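Dual specificity protein phosphatase 18 (PDB 2ESB) removes phosphate from phosphorylated MAP kinase peptides as a dual-specificity phosphatase, preferring phosphotyrosine and doubly phosphorylated forms over phosphothreonine. Local coordinates at residues T24-I29 and S92-Q97; F82-A87 and I152-Q157. All blocks are in the same frame, centred on the assembly; numbering follows the deposited sequence.

Contact 1. Residues T24-I29 and S92-Q97. With ACT (acetate ion), chain B.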
# COMPACT_ATOMS: atom_id res chain seq x y z
N THR A 24 8.82 -6.18 1.89
CA THR A 24 10.20 -6.15 1.39
C THR A 24 11.08 -6.01 2.61
O THR A 24 10.59 -6.02 3.73
CB THR A 24 10.47 -4.94 0.48
OG1 THR A 24 10.49 -3.75 1.27
CG2 THR A 24 9.38 -4.82 -0.62
N LYS A 25 12.39 -5.88 2.40
CA LYS A 25 13.30 -5.74 3.53
C LYS A 25 13.01 -4.48 4.34
O LYS A 25 13.35 -4.42 5.52
CB LYS A 25 14.75 -5.71 3.04
CG LYS A 25 15.10 -4.53 2.14
CD LYS A 25 16.56 -4.57 1.78
CE LYS A 25 17.04 -3.28 1.16
NZ LYS A 25 18.53 -3.31 0.99
N SER A 26 12.36 -3.49 3.73
CA SER A 26 12.08 -2.25 4.45
C SER A 26 10.64 -1.76 4.39
O SER A 26 10.35 -0.60 4.71
CB SER A 26 12.98 -1.13 3.92
OG SER A 26 12.55 -0.73 2.63
N LEU A 27 9.72 -2.62 3.96
CA LEU A 27 8.33 -2.22 3.88
C LEU A 27 7.41 -3.27 4.46
O LEU A 27 7.59 -4.46 4.21
CB LEU A 27 7.93 -1.95 2.44
CG LEU A 27 6.48 -1.52 2.23
CD1 LEU A 27 6.24 -0.15 2.88
CD2 LEU A 27 6.18 -1.46 0.72
N TYR A 28 6.42 -2.81 5.23
CA TYR A 28 5.43 -3.67 5.87
C TYR A 28 4.03 -3.08 5.68
O TYR A 28 3.88 -1.87 5.45
CB TYR A 28 5.68 -3.77 7.38
CG TYR A 28 7.03 -4.30 7.80
CD1 TYR A 28 8.18 -3.54 7.62
CD2 TYR A 28 7.14 -5.55 8.41
CE1 TYR A 28 9.42 -4.00 8.06
CE2 TYR A 28 8.39 -6.03 8.85
CZ TYR A 28 9.52 -5.25 8.67
OH TYR A 28 10.74 -5.69 9.08
N ILE A 29 3.01 -3.92 5.80
CA ILE A 29 1.62 -3.46 5.70
C ILE A 29 0.87 -4.02 6.92
O ILE A 29 1.13 -5.14 7.35
CB ILE A 29 0.88 -4.01 4.46
CG1 ILE A 29 1.50 -3.47 3.17
CG2 ILE A 29 -0.59 -3.60 4.54
CD1 ILE A 29 0.88 -4.11 1.91
N SER A 92 13.28 6.51 0.09
CA SER A 92 14.23 7.32 0.85
C SER A 92 14.47 6.76 2.24
O SER A 92 15.60 6.78 2.73
CB SER A 92 13.74 8.76 0.97
OG SER A 92 13.64 9.36 -0.31
N VAL A 93 13.41 6.29 2.89
CA VAL A 93 13.53 5.69 4.22
C VAL A 93 14.44 4.49 4.12
O VAL A 93 15.32 4.29 4.96
CB VAL A 93 12.15 5.24 4.76
CG1 VAL A 93 12.32 4.42 6.04
CG2 VAL A 93 11.29 6.46 5.06
N GLU A 94 14.26 3.68 3.08
CA GLU A 94 15.10 2.51 2.92
C GLU A 94 16.55 2.92 2.72
O GLU A 94 17.45 2.35 3.32
CB GLU A 94 14.64 1.67 1.72
CG GLU A 94 15.52 0.45 1.46
CD GLU A 94 14.99 -0.44 0.35
OE1 GLU A 94 14.06 -1.23 0.61
OE2 GLU A 94 15.50 -0.35 -0.78
N MET A 95 16.77 3.93 1.88
CA MET A 95 18.12 4.41 1.61
C MET A 95 18.80 4.87 2.89
O MET A 95 20.02 4.79 3.02
CB MET A 95 18.10 5.54 0.59
CG MET A 95 17.58 5.10 -0.77
SD MET A 95 18.38 3.57 -1.30
CE MET A 95 19.85 4.23 -2.06
N LYS A 96 18.00 5.35 3.83
CA LYS A 96 18.53 5.83 5.10
C LYS A 96 18.56 4.72 6.14
O LYS A 96 18.67 5.00 7.34
CB LYS A 96 17.70 7.01 5.60
CG LYS A 96 17.64 8.16 4.60
CD LYS A 96 17.56 9.52 5.26
CE LYS A 96 17.88 10.61 4.25
NZ LYS A 96 18.11 11.92 4.90
N GLN A 97 18.45 3.47 5.69
CA GLN A 97 18.49 2.32 6.58
C GLN A 97 17.34 2.23 7.57
O GLN A 97 17.49 1.68 8.67
CB GLN A 97 19.81 2.30 7.37
CG GLN A 97 21.06 2.29 6.50
CD GLN A 97 21.08 1.12 5.54
OE1 GLN A 97 21.03 -0.04 5.96
NE2 GLN A 97 21.15 1.41 4.25
C ACT B . 14.31 -6.93 -0.56
O ACT B . 13.43 -6.24 0.00
OXT ACT B . 15.07 -6.48 -1.45
CH3 ACT B . 14.43 -8.40 -0.12
O HOH W 1 11.77 -2.36 -0.60

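Contact 2. Residues F82-A87 and I152-Q157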
# COMPACT_ATOMS: atom_id res chain seq x y z
N PHE A 82 -0.97 10.30 -4.69
CA PHE A 82 0.10 9.99 -3.76
C PHE A 82 1.02 8.85 -4.20
O PHE A 82 2.00 8.57 -3.52
CB PHE A 82 -0.47 9.68 -2.37
CG PHE A 82 -1.17 10.84 -1.74
CD1 PHE A 82 -2.52 11.07 -1.98
CD2 PHE A 82 -0.48 11.73 -0.92
CE1 PHE A 82 -3.17 12.17 -1.41
CE2 PHE A 82 -1.11 12.83 -0.35
CZ PHE A 82 -2.46 13.05 -0.60
N PHE A 83 0.70 8.20 -5.31
CA PHE A 83 1.52 7.08 -5.80
C PHE A 83 3.02 7.38 -5.87
O PHE A 83 3.83 6.69 -5.26
CB PHE A 83 1.05 6.61 -7.19
CG PHE A 83 -0.25 5.84 -7.19
CD1 PHE A 83 -0.86 5.50 -8.39
CD2 PHE A 83 -0.85 5.44 -6.00
CE1 PHE A 83 -2.06 4.77 -8.42
CE2 PHE A 83 -2.06 4.71 -6.01
CZ PHE A 83 -2.66 4.38 -7.23
N ASP A 84 3.39 8.42 -6.62
CA ASP A 84 4.80 8.78 -6.77
C ASP A 84 5.44 9.36 -5.53
O ASP A 84 6.54 8.96 -5.14
CB ASP A 84 4.97 9.77 -7.92
CG ASP A 84 5.11 9.08 -9.25
OD1 ASP A 84 4.41 9.47 -10.20
OD2 ASP A 84 5.93 8.14 -9.34
N PRO A 85 4.78 10.34 -4.90
CA PRO A 85 5.38 10.92 -3.70
C PRO A 85 5.58 9.94 -2.54
O PRO A 85 6.60 9.99 -1.86
CB PRO A 85 4.45 12.08 -3.37
CG PRO A 85 3.15 11.68 -4.00
CD PRO A 85 3.57 11.08 -5.29
N ILE A 86 4.62 9.04 -2.32
CA ILE A 86 4.77 8.08 -1.24
C ILE A 86 5.78 6.99 -1.61
O ILE A 86 6.53 6.52 -0.76
CB ILE A 86 3.44 7.44 -0.84
CG1 ILE A 86 2.53 8.51 -0.22
CG2 ILE A 86 3.68 6.31 0.15
CD1 ILE A 86 3.08 9.15 1.04
N ALA A 87 5.79 6.58 -2.88
CA ALA A 87 6.76 5.56 -3.32
C ALA A 87 8.18 6.08 -3.09
O ALA A 87 9.07 5.37 -2.60
CB ALA A 87 6.56 5.25 -4.81
N ILE A 152 -3.81 0.63 -12.68
CA ILE A 152 -3.64 0.26 -14.09
C ILE A 152 -3.14 1.48 -14.87
O ILE A 152 -2.24 1.37 -15.72
CB ILE A 152 -4.98 -0.26 -14.67
CG1 ILE A 152 -5.26 -1.67 -14.12
CG2 ILE A 152 -4.95 -0.29 -16.20
CD1 ILE A 152 -6.67 -2.17 -14.38
N HIS A 153 -3.71 2.65 -14.59
CA HIS A 153 -3.26 3.86 -15.28
C HIS A 153 -1.79 4.16 -14.93
O HIS A 153 -0.99 4.53 -15.79
CB HIS A 153 -4.15 5.04 -14.89
CG HIS A 153 -3.72 6.34 -15.51
ND1 HIS A 153 -2.99 7.29 -14.82
CD2 HIS A 153 -3.90 6.83 -16.76
CE1 HIS A 153 -2.74 8.31 -15.62
NE2 HIS A 153 -3.29 8.06 -16.80
N TYR A 154 -1.43 3.97 -13.66
CA TYR A 154 -0.06 4.20 -13.21
C TYR A 154 0.89 3.18 -13.86
O TYR A 154 2.00 3.53 -14.26
CB TYR A 154 0.01 4.11 -11.69
CG TYR A 154 1.32 4.52 -11.07
CD1 TYR A 154 1.92 5.73 -11.39
CD2 TYR A 154 1.94 3.70 -10.13
CE1 TYR A 154 3.11 6.13 -10.78
CE2 TYR A 154 3.14 4.10 -9.50
CZ TYR A 154 3.71 5.32 -9.84
OH TYR A 154 4.89 5.73 -9.25
N GLU A 155 0.46 1.93 -13.95
CA GLU A 155 1.28 0.90 -14.58
C GLU A 155 1.57 1.31 -16.02
O GLU A 155 2.71 1.21 -16.49
CB GLU A 155 0.58 -0.46 -14.59
CG GLU A 155 1.46 -1.56 -15.20
CD GLU A 155 0.77 -2.90 -15.35
OE1 GLU A 155 1.48 -3.93 -15.30
OE2 GLU A 155 -0.46 -2.95 -15.54
N PHE A 156 0.54 1.78 -16.72
CA PHE A 156 0.72 2.19 -18.11
C PHE A 156 1.70 3.35 -18.18
O PHE A 156 2.51 3.43 -19.10
CB PHE A 156 -0.61 2.63 -18.74
CG PHE A 156 -0.50 2.98 -20.20
CD1 PHE A 156 -0.31 1.98 -21.15
CD2 PHE A 156 -0.54 4.30 -20.62
CE1 PHE A 156 -0.17 2.29 -22.50
CE2 PHE A 156 -0.40 4.63 -21.97
CZ PHE A 156 -0.22 3.62 -22.91
N GLN A 157 1.61 4.26 -17.21
CA GLN A 157 2.52 5.39 -17.18
C GLN A 157 3.96 4.94 -17.00
O GLN A 157 4.87 5.46 -17.65
CB GLN A 157 2.15 6.34 -16.04
CG GLN A 157 0.79 7.01 -16.22
CD GLN A 157 0.49 8.02 -15.13
OE1 GLN A 157 0.44 7.67 -13.94
NE2 GLN A 157 0.30 9.27 -15.52

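Contact 1. Residues T24-I29 and S92-Q97
Ser26 and Glu94 bring the two backbones closest, with 5.8 Å between Ser26 CA and Glu94 CA, where the turn before strand 27-30 faces the last turn of helix 83-95. The bond that joins them runs from Ser26 OG to Glu94 OE1, at 2.6 Å. The hydroxyl reaches the carboxylate on its anti side, 20° out of the plane. The Glu94 chain is extended, with CG anti to the backbone N (chi1 178°), and this carries the carboxylate off the helix to the turn. A water gives a second bond to Glu94 OE1 and also bonds Thr24 OG1, 2.7 Å from the water oxygen. Thr24 OG1 in turn accepts from Ser26 N at 3.1 Å, which makes an ST turn. Lys25 crosses Glu94 at about a right angle, its CE 3.6 Å from Glu94 CD. Its NZ stays 4.6 Å from Glu94 OE2, too far for a salt bridge, though the opposite charges probably still attract. An acetate ion, probably from the crystallisation liquor, accepts from Lys25 N. With an alanine at Glu94, the Ser26 hydroxyl is likely to lose its acceptor, and the water one of its two partners. The helix ends here in a Schellman motif, with Gln97 as C-prime. Strand 100-103 lies beside both segments: it pairs with Ser26 and Tyr28 through the backbone, and Val93 and Leu27 both touch Thr100.

Contact 2. Residues F82-A87 and I152-Q157
Tyr154 lays one face of its ring against Phe83 and turns its hydroxyl to Asp84. Phe83 CB sits over the centre of that face, 4.0 Å from the ring centroid and nearly on the ring normal, a CH-pi contact. The two side chains run past each other in opposite directions. The Phe83 ring therefore lies near the root of Tyr154, with Phe83 CD1 3.6 Å from Tyr154 CG and 3.7 Å from Tyr154 CB. The ring planes meet at 48°, an oblique pair with centroids 5.1 Å apart. Tyr154 CG stands anti to the backbone N (chi1 -172°), which points the ring from its own helix to the first turn of helix 83-95. There Tyr154 OH donates to Asp84 OD2 at 2.6 Å. Asp84 OD2 lies at the edge of the tyrosine ring, near its plane. The hydroxyl meets OD2 from above the carboxylate plane, 63° out of it. The carboxylate is turned steeply against the ring. Asp84 OD1 lies 3.6 Å from Tyr154 CE1. Asp84 OD2 also forms a salt bridge with Lys121, which would probably favour the charged carboxylate, so one oxygen serves both the tyrosine hydroxyl and the lysine. The same tyrosine thus has an apolar contact over its face and a polar one at its tip. Phe83 also packs on Leu114, while Tyr154 touches Ala117 and Met120, all on helix 110-122. The arrangement belongs to the helical layer of the alpha/beta phosphatase fold, where helices 83-95 and 145-159 meet beside helix 110-122, away from the predicted catalytic Cys104.

How the contacts relate
From the N terminus, 24-29 comes first, then 82-87, 92-97 and 152-157. Contact 1 closes a loop of 62 residues between 24-29 and 92-97. Contact 2 opens within that loop, at 82-87, and closes beyond it at 152-157, so the two cross. Both use helix 83-95: contact 2 holds its first turn and contact 1 its C-terminal end. Their centres are about 18 Å apart, and they do not touch. Contact 1 ties the helix to the turn between strands 21-24 and 27-30, at one side of the mixed sheet. Contact 2 ties it to helix 145-159. The helix thus connects the sheet with the late helical part of the domain.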